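Local coordinates for protein HTH-type transcriptional regulator TreR (Bacillus subtilis, PDB 2OGG) that represses the trePA operon as a dimer of dimers and binds trehalose-6-phosphate, probably through the effector-binding domain described here, at residues A[107-120]-A[131-143]. Sequence-based numbering, arbitrary orientation.
Sequences LDLRGYDHMVVVRN and QYTESRHRLDKFR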
ATOM      1  N   LEU A 107       2.502  29.279  15.244  1.00 38.41           N
ATOM      2  CA  LEU A 107       1.964  29.390  13.876  1.00 38.32           C
ATOM      3  C   LEU A 107       1.055  30.598  13.697  1.00 36.49           C
ATOM      4  O   LEU A 107       0.513  31.125  14.661  1.00 37.77           O
ATOM      5  CB  LEU A 107       1.224  28.116  13.444  1.00 37.28           C
ATOM      6  CG  LEU A 107       1.886  26.758  13.689  1.00 41.29           C
ATOM      7  CD1 LEU A 107       0.863  25.653  13.489  1.00 46.47           C
ATOM      8  CD2 LEU A 107       3.101  26.543  12.768  1.00 38.38           C
ATOM      9  N   ASP A 108       0.946  31.075  12.464  1.00 35.49           N
ATOM     10  CA  ASP A 108       0.011  32.141  12.153  1.00 33.89           C
ATOM     11  C   ASP A 108      -1.375  31.520  11.952  1.00 34.63           C
ATOM     12  O   ASP A 108      -1.710  31.067  10.860  1.00 36.79           O
ATOM     13  CB  ASP A 108       0.466  32.885  10.891  1.00 34.75           C
ATOM     14  CG  ASP A 108       1.955  33.232  10.911  1.00 38.33           C
ATOM     15  OD1 ASP A 108       2.441  33.746  11.939  1.00 43.28           O
ATOM     16  OD2 ASP A 108       2.630  33.057   9.873  1.00 40.94           O
ATOM     17  N   LEU A 109      -2.180  31.478  13.009  1.00 36.27           N
ATOM     18  CA  LEU A 109      -3.458  30.776  12.937  1.00 36.54           C
ATOM     19  C   LEU A 109      -4.678  31.605  12.562  1.00 38.17           C
ATOM     20  O   LEU A 109      -5.778  31.064  12.440  1.00 40.30           O
ATOM     21  CB  LEU A 109      -3.703  29.939  14.190  1.00 35.53           C
ATOM     22  CG  LEU A 109      -2.740  28.749  14.301  1.00 37.94           C
ATOM     23  CD1 LEU A 109      -2.831  28.091  15.652  1.00 42.68           C
ATOM     24  CD2 LEU A 109      -2.963  27.697  13.194  1.00 42.64           C
ATOM     25  N   ARG A 110      -4.459  32.866  12.202  1.00 39.97           N
ATOM     26  CA  ARG A 110      -5.559  33.736  11.766  1.00 39.96           C
ATOM     27  C   ARG A 110      -6.798  33.555  12.648  1.00 38.80           C
ATOM     28  O   ARG A 110      -6.718  33.585  13.878  1.00 36.69           O
ATOM     29  CB  ARG A 110      -5.961  33.404  10.325  1.00 40.37           C
ATOM     30  CG  ARG A 110      -4.899  33.608   9.255  1.00 43.34           C
ATOM     31  CD  ARG A 110      -5.493  33.225   7.894  1.00 47.50           C
ATOM     32  NE  ARG A 110      -4.579  33.413   6.770  1.00 45.15           N
ATOM     33  CZ  ARG A 110      -4.734  34.336   5.825  1.00 44.78           C
ATOM     34  NH1 ARG A 110      -5.745  35.196   5.886  1.00 43.66           N
ATOM     35  NH2 ARG A 110      -3.872  34.404   4.820  1.00 41.78           N
ATOM     36  N   GLY A 111      -7.945  33.380  11.993  1.00 38.12           N
ATOM     37  CA  GLY A 111      -9.184  33.012  12.669  1.00 38.39           C
ATOM     38  C   GLY A 111      -9.448  31.524  12.517  1.00 38.84           C
ATOM     39  O   GLY A 111     -10.476  31.121  11.984  1.00 39.01           O
ATOM     40  N   TYR A 112      -8.434  30.717  12.807  1.00 39.60           N
ATOM     41  CA  TYR A 112      -8.580  29.267  12.777  1.00 41.50           C
ATOM     42  C   TYR A 112      -8.680  28.648  14.176  1.00 39.85           C
ATOM     43  O   TYR A 112      -8.086  29.155  15.118  1.00 40.88           O
ATOM     44  CB  TYR A 112      -7.455  28.642  11.960  1.00 42.66           C
ATOM     45  CG  TYR A 112      -7.758  28.599  10.476  1.00 48.77           C
ATOM     46  CD1 TYR A 112      -8.746  27.746   9.979  1.00 57.79           C
ATOM     47  CD2 TYR A 112      -7.092  29.435   9.575  1.00 46.50           C
ATOM     48  CE1 TYR A 112      -9.027  27.681   8.620  1.00 60.06           C
ATOM     49  CE2 TYR A 112      -7.357  29.373   8.211  1.00 52.70           C
ATOM     50  CZ  TYR A 112      -8.331  28.493   7.739  1.00 59.52           C
ATOM     51  OH  TYR A 112      -8.620  28.418   6.393  1.00 50.79           O
ATOM     52  N   ASP A 113      -9.574  27.676  14.338  1.00 39.68           N
ATOM     53  CA  ASP A 113      -9.821  27.061  15.643  1.00 38.91           C
ATOM     54  C   ASP A 113      -9.340  25.610  15.717  1.00 38.94           C
ATOM     55  O   ASP A 113      -9.247  25.060  16.815  1.00 38.66           O
ATOM     56  CB  ASP A 113     -11.310  27.103  15.982  1.00 39.32           C
ATOM     57  CG  ASP A 113     -11.789  28.496  16.371  1.00 47.12           C
ATOM     58  OD1 ASP A 113     -11.087  29.170  17.161  1.00 43.71           O
ATOM     59  OD2 ASP A 113     -12.918  28.869  15.969  1.00 39.27           O
ATOM     60  N   HIS A 114      -9.226  24.951  14.560  1.00 36.77           N
ATOM     61  CA  HIS A 114      -8.798  23.538  14.496  1.00 39.06           C
ATOM     62  C   HIS A 114      -7.600  23.291  13.598  1.00 37.98           C
ATOM     63  O   HIS A 114      -7.216  24.162  12.803  1.00 37.00           O
ATOM     64  CB  HIS A 114      -9.940  22.603  14.082  1.00 34.59           C
ATOM     65  CG  HIS A 114     -11.093  22.605  15.036  1.00 42.56           C
ATOM     66  ND1 HIS A 114     -12.055  23.596  15.040  1.00 44.68           N
ATOM     67  CD2 HIS A 114     -11.446  21.731  16.008  1.00 40.91           C
ATOM     68  CE1 HIS A 114     -12.925  23.354  16.005  1.00 44.65           C
ATOM     69  NE2 HIS A 114     -12.587  22.220  16.596  1.00 45.69           N
HETATM   70  N   MSE A 115      -7.073  22.066  13.688  1.00 39.09           N
HETATM   71  CA  MSE A 115      -5.895  21.637  12.955  1.00 38.17           C
HETATM   72  C   MSE A 115      -6.169  20.259  12.385  1.00 42.08           C
HETATM   73  O   MSE A 115      -6.957  19.493  12.940  1.00 45.68           O
HETATM   74  CB  MSE A 115      -4.724  21.477  13.914  1.00 37.99           C
HETATM   75  CG  MSE A 115      -4.426  22.681  14.768  1.00 43.67           C
HETATM   76 SE   MSE A 115      -3.092  23.905  14.045  0.50 39.93          SE
HETATM   77  CE  MSE A 115      -4.235  24.886  12.840  1.00 51.65           C
ATOM     78  N   VAL A 116      -5.497  19.924  11.290  1.00 42.89           N
ATOM     79  CA  VAL A 116      -5.442  18.550  10.848  1.00 41.03           C
ATOM     80  C   VAL A 116      -4.131  17.963  11.411  1.00 42.26           C
ATOM     81  O   VAL A 116      -3.102  18.645  11.386  1.00 40.46           O
ATOM     82  CB  VAL A 116      -5.519  18.444   9.307  1.00 41.34           C
ATOM     83  CG1 VAL A 116      -5.343  16.964   8.841  1.00 38.29           C
ATOM     84  CG2 VAL A 116      -6.834  18.957   8.832  1.00 33.55           C
ATOM     85  N   VAL A 117      -4.256  16.893  12.198  1.00 40.85           N
ATOM     86  CA  VAL A 117      -3.098  16.295  12.856  1.00 42.76           C
ATOM     87  C   VAL A 117      -2.763  14.916  12.315  1.00 44.26           C
ATOM     88  O   VAL A 117      -3.548  13.972  12.449  1.00 43.14           O
ATOM     89  CB  VAL A 117      -3.262  16.170  14.378  1.00 43.90           C
ATOM     90  CG1 VAL A 117      -2.000  15.547  14.978  1.00 41.65           C
ATOM     91  CG2 VAL A 117      -3.536  17.524  15.010  1.00 40.32           C
ATOM     92  N   VAL A 118      -1.627  14.823  11.640  1.00 45.09           N
ATOM     93  CA  VAL A 118      -1.130  13.547  11.134  1.00 43.85           C
ATOM     94  C   VAL A 118      -0.105  12.942  12.087  1.00 45.33           C
ATOM     95  O   VAL A 118       0.914  13.566  12.425  1.00 40.56           O
ATOM     96  CB  VAL A 118      -0.487  13.704   9.747  1.00 44.02           C
ATOM     97  CG1 VAL A 118      -0.064  12.338   9.232  1.00 41.28           C
ATOM     98  CG2 VAL A 118      -1.477  14.385   8.780  1.00 40.17           C
ATOM     99  N   ARG A 119      -0.436  11.762  12.594  1.00 47.90           N
ATOM    100  CA  ARG A 119       0.471  11.026  13.466  1.00 47.63           C
ATOM    101  C   ARG A 119       0.975   9.786  12.779  1.00 46.82           C
ATOM    102  O   ARG A 119       0.193   8.954  12.337  1.00 45.42           O
ATOM    103  CB  ARG A 119      -0.222  10.629  14.749  1.00 46.14           C
ATOM    104  CG  ARG A 119      -0.353  11.775  15.715  1.00 45.87           C
ATOM    105  CD  ARG A 119      -1.048  11.299  16.969  1.00 39.23           C
ATOM    106  NE  ARG A 119      -1.215  12.368  17.940  1.00 47.04           N
ATOM    107  CZ  ARG A 119      -2.311  13.106  18.062  1.00 40.86           C
ATOM    108  NH1 ARG A 119      -3.293  13.039  17.164  1.00 44.05           N
ATOM    109  NH2 ARG A 119      -2.333  14.050  18.969  1.00 36.05           N
ATOM    110  N   ASN A 120       2.259   9.535  12.954  1.00 47.30           N
ATOM    111  CA  ASN A 120       2.919   8.490  12.215  1.00 47.48           C
ATOM    112  C   ASN A 120       3.888   7.744  13.134  1.00 46.63           C
ATOM    113  O   ASN A 120       4.639   8.359  13.883  1.00 53.12           O
ATOM    114  CB  ASN A 120       3.657   9.154  11.067  1.00 48.35           C
ATOM    115  CG  ASN A 120       4.182   8.185  10.087  1.00 49.37           C
ATOM    116  OD1 ASN A 120       3.594   7.139   9.858  1.00 65.77           O
ATOM    117  ND2 ASN A 120       5.199   8.600   9.366  1.00 72.74           N
ATOM    118  N   GLN A 131      10.196   5.429  16.092  1.00 41.09           N
ATOM    119  CA  GLN A 131       9.973   6.870  15.878  1.00 38.51           C
ATOM    120  C   GLN A 131       8.511   7.303  15.968  1.00 38.35           C
ATOM    121  O   GLN A 131       7.604   6.569  15.578  1.00 37.84           O
ATOM    122  CB  GLN A 131      10.503   7.262  14.514  1.00 40.82           C
ATOM    123  CG  GLN A 131      10.129   8.678  14.101  1.00 39.40           C
ATOM    124  CD  GLN A 131      10.745   9.021  12.784  1.00 49.08           C
ATOM    125  OE1 GLN A 131      11.368   8.161  12.155  1.00 48.32           O
ATOM    126  NE2 GLN A 131      10.755  10.313  12.449  1.00 46.38           N
ATOM    127  N   TYR A 132       8.277   8.526  16.427  1.00 42.09           N
ATOM    128  CA  TYR A 132       6.929   9.050  16.445  1.00 41.73           C
ATOM    129  C   TYR A 132       6.903  10.485  15.936  1.00 44.64           C
ATOM    130  O   TYR A 132       7.670  11.319  16.394  1.00 47.15           O
ATOM    131  CB  TYR A 132       6.320   8.940  17.830  1.00 37.06           C
ATOM    132  CG  TYR A 132       5.138   9.873  18.058  1.00 43.68           C
ATOM    133  CD1 TYR A 132       3.849   9.528  17.666  1.00 42.84           C
ATOM    134  CD2 TYR A 132       5.299  11.058  18.738  1.00 36.16           C
ATOM    135  CE1 TYR A 132       2.789  10.424  17.808  1.00 30.26           C
ATOM    136  CE2 TYR A 132       4.228  11.943  18.939  1.00 40.16           C
ATOM    137  CZ  TYR A 132       2.986  11.636  18.459  1.00 48.63           C
ATOM    138  OH  TYR A 132       1.920  12.508  18.714  1.00 41.76           O
ATOM    139  N   THR A 133       6.027  10.757  14.966  1.00 44.94           N
ATOM    140  CA  THR A 133       5.909  12.076  14.369  1.00 42.70           C
ATOM    141  C   THR A 133       4.484  12.586  14.490  1.00 41.54           C
ATOM    142  O   THR A 133       3.534  11.811  14.476  1.00 45.45           O
ATOM    143  CB  THR A 133       6.326  12.023  12.907  1.00 41.20           C
ATOM    144  OG1 THR A 133       7.624  11.427  12.830  1.00 54.62           O
ATOM    145  CG2 THR A 133       6.406  13.420  12.293  1.00 52.08           C
ATOM    146  N   GLU A 134       4.363  13.859  14.803  1.00 36.88           N
ATOM    147  CA  GLU A 134       3.070  14.517  14.961  1.00 39.72           C
ATOM    148  C   GLU A 134       3.114  15.808  14.156  1.00 40.07           C
ATOM    149  O   GLU A 134       3.975  16.658  14.396  1.00 40.67           O
ATOM    150  CB  GLU A 134       2.791  14.859  16.424  1.00 35.45           C
ATOM    151  CG  GLU A 134       1.485  15.610  16.571  1.00 43.47           C
ATOM    152  CD  GLU A 134       1.211  16.103  17.977  1.00 48.12           C
ATOM    153  OE1 GLU A 134       1.486  15.360  18.946  1.00 46.05           O
ATOM    154  OE2 GLU A 134       0.561  17.167  18.100  1.00 54.75           O
ATOM    155  N   SER A 135       2.369  15.829  13.055  1.00 40.83           N
ATOM    156  CA  SER A 135       2.454  16.919  12.093  1.00 42.01           C
ATOM    157  C   SER A 135       1.140  17.663  12.083  1.00 40.19           C
ATOM    158  O   SER A 135       0.097  17.070  11.830  1.00 42.97           O
ATOM    159  CB  SER A 135       2.720  16.343  10.711  1.00 40.25           C
ATOM    160  OG  SER A 135       3.189  17.337   9.830  1.00 50.44           O
ATOM    161  N   ARG A 136       1.163  18.900  12.551  1.00 40.44           N
ATOM    162  CA  ARG A 136      -0.074  19.658  12.759  1.00 37.65           C
ATOM    163  C   ARG A 136      -0.252  20.733  11.687  1.00 39.42           C
ATOM    164  O   ARG A 136       0.577  21.658  11.583  1.00 38.32           O
ATOM    165  CB  ARG A 136      -0.052  20.289  14.153  1.00 34.57           C
ATOM    166  CG  ARG A 136       0.352  19.292  15.225  1.00 41.99           C
ATOM    167  CD  ARG A 136       0.339  19.890  16.630  1.00 38.97           C
ATOM    168  NE  ARG A 136      -0.989  20.328  17.045  1.00 40.45           N
ATOM    169  CZ  ARG A 136      -1.868  19.567  17.696  1.00 41.95           C
ATOM    170  NH1 ARG A 136      -1.571  18.301  17.968  1.00 36.39           N
ATOM    171  NH2 ARG A 136      -3.048  20.071  18.069  1.00 34.98           N
ATOM    172  N   HIS A 137      -1.312  20.602  10.881  1.00 37.73           N
ATOM    173  CA  HIS A 137      -1.587  21.554   9.813  1.00 37.83           C
ATOM    174  C   HIS A 137      -2.764  22.444  10.103  1.00 41.94           C
ATOM    175  O   HIS A 137      -3.828  21.965  10.469  1.00 48.57           O
ATOM    176  CB  HIS A 137      -1.923  20.812   8.534  1.00 40.09           C
ATOM    177  CG  HIS A 137      -0.853  19.876   8.079  1.00 40.90           C
ATOM    178  ND1 HIS A 137      -0.605  18.674   8.705  1.00 40.28           N
ATOM    179  CD2 HIS A 137       0.001  19.940   7.029  1.00 43.83           C
ATOM    180  CE1 HIS A 137       0.375  18.046   8.075  1.00 43.12           C
ATOM    181  NE2 HIS A 137       0.741  18.781   7.039  1.00 44.56           N
ATOM    182  N   ARG A 138      -2.631  23.714   9.743  1.00 41.39           N
ATOM    183  CA  ARG A 138      -3.771  24.582   9.570  1.00 35.89           C
ATOM    184  C   ARG A 138      -4.686  24.026   8.465  1.00 40.19           C
ATOM    185  O   ARG A 138      -4.215  23.529   7.438  1.00 42.24           O
ATOM    186  CB  ARG A 138      -3.267  25.952   9.171  1.00 38.31           C
ATOM    187  CG  ARG A 138      -4.185  27.093   9.592  1.00 28.44           C
ATOM    188  CD  ARG A 138      -3.468  28.398   9.351  1.00 31.74           C
ATOM    189  NE  ARG A 138      -3.456  28.776   7.937  1.00 27.94           N
ATOM    190  CZ  ARG A 138      -3.045  29.960   7.485  1.00 33.88           C
ATOM    191  NH1 ARG A 138      -2.592  30.886   8.333  1.00 36.49           N
ATOM    192  NH2 ARG A 138      -3.033  30.199   6.181  1.00 30.26           N
ATOM    193  N   LEU A 139      -5.994  24.150   8.648  1.00 41.57           N
ATOM    194  CA  LEU A 139      -6.940  23.419   7.811  1.00 42.73           C
ATOM    195  C   LEU A 139      -6.750  23.625   6.318  1.00 43.72           C
ATOM    196  O   LEU A 139      -6.871  22.686   5.543  1.00 42.89           O
ATOM    197  CB  LEU A 139      -8.379  23.738   8.205  1.00 43.80           C
ATOM    198  CG  LEU A 139      -8.816  23.000   9.462  1.00 43.32           C
ATOM    199  CD1 LEU A 139      -8.027  23.531  10.618  1.00 57.10           C
ATOM    200  CD2 LEU A 139     -10.304  23.191   9.701  1.00 36.14           C
ATOM    201  N   ASP A 140      -6.585  24.872   5.899  1.00 46.28           N
ATOM    202  CA  ASP A 140      -6.421  25.167   4.476  1.00 46.14           C
ATOM    203  C   ASP A 140      -5.112  24.640   3.871  1.00 44.81           C
ATOM    204  O   ASP A 140      -4.881  24.801   2.690  1.00 46.72           O
ATOM    205  CB  ASP A 140      -6.544  26.673   4.217  1.00 45.19           C
ATOM    206  CG  ASP A 140      -5.408  27.474   4.848  1.00 52.22           C
ATOM    207  OD1 ASP A 140      -5.034  27.184   6.009  1.00 54.32           O
ATOM    208  OD2 ASP A 140      -4.869  28.374   4.168  1.00 55.31           O
ATOM    209  N   LYS A 141      -4.201  24.143   4.701  1.00 46.84           N
ATOM    210  CA  LYS A 141      -2.861  23.768   4.228  1.00 47.06           C
ATOM    211  C   LYS A 141      -2.629  22.271   4.373  1.00 47.33           C
ATOM    212  O   LYS A 141      -1.550  21.827   4.767  1.00 48.20           O
ATOM    213  CB  LYS A 141      -1.780  24.536   5.000  1.00 45.31           C
ATOM    214  CG  LYS A 141      -1.753  26.033   4.710  1.00 48.77           C
ATOM    215  CD  LYS A 141      -1.494  26.295   3.240  1.00 57.03           C
ATOM    216  CE  LYS A 141      -1.699  27.756   2.906  1.00 61.39           C
ATOM    217  NZ  LYS A 141      -1.048  28.087   1.623  1.00 65.97           N
ATOM    218  N   PHE A 142      -3.707  21.518   4.270  1.00 46.09           N
ATOM    219  CA  PHE A 142      -3.606  20.096   4.423  1.00 47.61           C
ATOM    220  C   PHE A 142      -4.123  19.436   3.167  1.00 47.26           C
ATOM    221  O   PHE A 142      -5.147  19.860   2.638  1.00 46.23           O
ATOM    222  CB  PHE A 142      -4.426  19.630   5.620  1.00 48.26           C
ATOM    223  CG  PHE A 142      -4.397  18.158   5.800  1.00 43.35           C
ATOM    224  CD1 PHE A 142      -3.228  17.544   6.182  1.00 40.74           C
ATOM    225  CD2 PHE A 142      -5.424  17.374   5.296  1.00 46.36           C
ATOM    226  CE1 PHE A 142      -3.134  16.148   6.212  1.00 44.87           C
ATOM    227  CE2 PHE A 142      -5.321  15.990   5.269  1.00 44.65           C
ATOM    228  CZ  PHE A 142      -4.185  15.376   5.739  1.00 39.06           C
ATOM    229  N   ARG A 143      -3.305  18.570   2.578  1.00 44.54           N
ATOM    230  CA  ARG A 143      -3.751  17.750   1.463  1.00 45.23           C
ATOM    231  C   ARG A 143      -3.016  16.436   1.514  1.00 45.66           C
ATOM    232  O   ARG A 143      -1.822  16.421   1.697  1.00 50.61           O
ATOM    233  CB  ARG A 143      -3.490  18.439   0.132  1.00 44.62           C
ATOM    234  CG  ARG A 143      -3.845  17.600  -1.103  1.00 43.83           C
ATOM    235  CD  ARG A 143      -3.730  18.439  -2.382  1.00 45.24           C
ATOM    236  NE  ARG A 143      -3.960  17.660  -3.595  1.00 62.78           N
ATOM    237  CZ  ARG A 143      -3.005  17.043  -4.299  1.00 67.86           C
ATOM    238  NH1 ARG A 143      -1.729  17.123  -3.933  1.00 62.04           N
ATOM    239  NH2 ARG A 143      -3.332  16.335  -5.374  1.00 68.68           N
TER
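V116 lays its CG1 methyl almost squarely over the centre of the F142 ring, 3.3 Å from the centroid and 7° off the ring normal, a clear CH-pi contact. CG1 stands anti to the backbone N and reaches the ring face, while V118 CG2 approaches the same ring at CE1. I94 of the second subunit also packs on F142. On the other face of the sheet, V117 CG2 rests 3.6 Å above the guanidinium plane of R136, whose NH1 forms a salt bridge to E97. R119 NE donates a rather bent hydrogen bond (3.2 Å, 143°) to Y132 OH, and that hydroxyl in turn donates one to E134 OE1, 2.9 Å away; R119 NH1 forms a salt bridge to E97.

Strands 114-124 and 129-138 form an antiparallel beta hairpin within the six-stranded antiparallel sheet of the UTRA domain, the effector-binding part of this GntR-family repressor. Paired backbone bonds tie V116 to H137, V118 to S135 and N120 to T133; S135 and T133 send their hydroxyls to D54 and D56 of strand 49-59.

Toward 107-113 the regular strand pairing ends and R110 and D140 face solvent, yet R138 between them is buried and firmly held. Its chi1 of -152°, anti to the backbone N, sets CG over the Y112 ring, and the bend at chi3 turns the guanidinium so that NH1 donates to D108 O at 2.7 Å. NE and NH2 hold D140 side-on, one carboxylate oxygen each, and NH2 also bridges to E49, acidic company that probably eases the approach of R110.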